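Local coordinates for glutamyl endopeptidase (Staphylococcus epidermidis, PDB 6PYM), which probably cleaves peptide bonds on the carboxyl side of glutamate, and also aspartate, as a secreted chymotrypsin-like serine protease, at residues A[47-52]-A[167-172]. The protein carries 1 engineered substitution. Numbering follows the deposited sequence.
Sequences LTNKHV and GNAGSP. Engineered in segment 167-172: Ala169 (natural residue Ser).
Ala169 CB, the methyl of an engineered residue that is serine in the natural enzyme, meets three side chains of segment 47-52 at once. Asn49 OD1 comes within 3.2 Å of Ala169 CB. His51 NE2 approaches the same CB obliquely at 3.4 Å, and Val52 CG2 adds an apolar contact with it. With CG set between the backbone N and the carbonyl carbon (chi1 83°), the imidazole of His51 presents NE2 and CE1 to the methyl, and Val52 CG2 lies above one face of the ring, displaced toward its rim. The other ring nitrogen, ND1, is hydrogen-bonded to Asp93 OD2. His51, Asp93 and position 169 are the predicted charge relay triad of a protease of the chymotrypsin fold, with His51 carried by the short helix after strand 45-48 of one barrel and position 169 in the Gly-Asn-Ser-Gly loop of the other, here Gly-Asn-Ala-Gly. Asn49 lays its amide against the loop backbone: OD1 lies 3.0 Å from Gly170 N, at an angle too poor for a hydrogen bond, while ND2 donates to His184 O. Beside it, Thr48 OG1, hydrogen-bonded to Ser37 O, packs 3.7 Å from Gly170 CA. A type II turn shapes the loop from Asn168 to Ser171. Asn168 O accepts hydrogen bonds from Ser171 N and from Ser171 OG, the hydroxyl arriving at 2.6 Å in the carbonyl plane on a lone pair. Ser171 OG in turn accepts a nearly straight bond (174°) from Asn168 ND2.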
loop_
_atom_site.group_PDB
_atom_site.type_symbol
_atom_site.label_atom_id
_atom_site.label_comp_id
_atom_site.label_asym_id
_atom_site.label_seq_id
_atom_site.Cartn_x
_atom_site.Cartn_y
_atom_site.Cartn_z
ATOM N N LEU A 47 1.890 3.033 4.988
ATOM C CA LEU A 47 0.835 3.793 4.331
ATOM C C LEU A 47 -0.275 2.845 3.899
ATOM O O LEU A 47 -0.020 1.716 3.462
ATOM C CB LEU A 47 1.346 4.528 3.094
ATOM C CG LEU A 47 2.543 5.443 3.352
ATOM C CD1 LEU A 47 2.957 6.145 2.067
ATOM C CD2 LEU A 47 2.272 6.430 4.481
ATOM N N THR A 48 -1.507 3.329 4.006
ATOM C CA THR A 48 -2.694 2.648 3.516
ATOM C C THR A 48 -3.770 3.714 3.286
ATOM O O THR A 48 -3.462 4.911 3.216
ATOM C CB THR A 48 -3.089 1.513 4.478
ATOM O OG1 THR A 48 -4.179 0.772 3.926
ATOM C CG2 THR A 48 -3.488 2.062 5.839
ATOM N N ASN A 49 -5.025 3.284 3.151
ATOM C CA ASN A 49 -6.124 4.217 2.935
ATOM C C ASN A 49 -6.801 4.602 4.249
ATOM O O ASN A 49 -6.850 3.818 5.200
ATOM C CB ASN A 49 -7.224 3.613 2.059
ATOM C CG ASN A 49 -6.778 3.237 0.661
ATOM O OD1 ASN A 49 -7.360 2.330 0.071
ATOM N ND2 ASN A 49 -5.794 3.942 0.106
ATOM N N LYS A 50 -7.395 5.802 4.259
ATOM C CA LYS A 50 -8.323 6.162 5.330
ATOM C C LYS A 50 -9.443 5.146 5.453
ATOM O O LYS A 50 -9.807 4.742 6.562
ATOM C CB LYS A 50 -8.928 7.547 5.092
ATOM C CG LYS A 50 -7.936 8.679 5.245
ATOM C CD LYS A 50 -8.563 10.007 4.882
ATOM C CE LYS A 50 -7.590 11.144 5.117
ATOM N NZ LYS A 50 -8.092 12.443 4.602
ATOM N N HIS A 51 -10.024 4.733 4.328
ATOM C CA HIS A 51 -11.196 3.873 4.439
ATOM C C HIS A 51 -10.838 2.494 4.973
ATOM O O HIS A 51 -11.712 1.794 5.499
ATOM C CB HIS A 51 -12.014 3.833 3.139
ATOM C CG HIS A 51 -11.517 2.867 2.106
ATOM N ND1 HIS A 51 -10.715 3.246 1.050
ATOM C CD2 HIS A 51 -11.775 1.547 1.929
ATOM C CE1 HIS A 51 -10.482 2.197 0.281
ATOM N NE2 HIS A 51 -11.109 1.153 0.794
ATOM N N VAL A 52 -9.571 2.093 4.863
ATOM C CA VAL A 52 -9.113 0.857 5.489
ATOM C C VAL A 52 -9.000 1.033 6.999
ATOM O O VAL A 52 -9.612 0.284 7.771
ATOM C CB VAL A 52 -7.788 0.389 4.863
ATOM C CG1 VAL A 52 -7.182 -0.765 5.666
ATOM C CG2 VAL A 52 -8.004 -0.048 3.423
ATOM N N GLY A 167 -9.867 -5.391 -1.523
ATOM C CA GLY A 167 -8.714 -5.928 -0.824
ATOM C C GLY A 167 -7.425 -5.249 -1.240
ATOM O O GLY A 167 -6.504 -5.110 -0.423
ATOM N N ASN A 168 -7.366 -4.781 -2.486
ATOM C CA ASN A 168 -6.227 -4.010 -2.960
ATOM C C ASN A 168 -6.124 -2.640 -2.302
ATOM O O ASN A 168 -5.054 -2.039 -2.394
ATOM C CB ASN A 168 -6.293 -3.804 -4.478
ATOM C CG ASN A 168 -5.545 -4.868 -5.275
ATOM O OD1 ASN A 168 -6.142 -5.544 -6.115
ATOM N ND2 ASN A 168 -4.233 -4.987 -5.060
ATOM N N ALA A 169 -7.193 -2.105 -1.701
ATOM C CA ALA A 169 -7.149 -0.804 -1.030
ATOM C C ALA A 169 -5.879 -0.654 -0.208
ATOM O O ALA A 169 -5.593 -1.483 0.662
ATOM C CB ALA A 169 -8.366 -0.671 -0.110
ATOM N N GLY A 170 -5.115 0.406 -0.481
ATOM C CA GLY A 170 -3.874 0.674 0.216
ATOM C C GLY A 170 -2.629 0.162 -0.476
ATOM O O GLY A 170 -1.518 0.418 0.008
ATOM N N SER A 171 -2.776 -0.532 -1.600
ATOM C CA SER A 171 -1.627 -1.145 -2.252
ATOM C C SER A 171 -0.690 -0.078 -2.799
ATOM O O SER A 171 -1.144 0.905 -3.399
ATOM C CB SER A 171 -2.066 -1.986 -3.447
ATOM O OG SER A 171 -2.772 -3.158 -3.093
ATOM N N PRO A 172 0.620 -0.276 -2.688
ATOM C CA PRO A 172 1.544 0.646 -3.345
ATOM C C PRO A 172 1.453 0.551 -4.861
ATOM O O PRO A 172 1.288 -0.531 -5.438
ATOM C CB PRO A 172 2.918 0.188 -2.849
ATOM C CG PRO A 172 2.721 -1.243 -2.479
ATOM C CD PRO A 172 1.329 -1.322 -1.927
#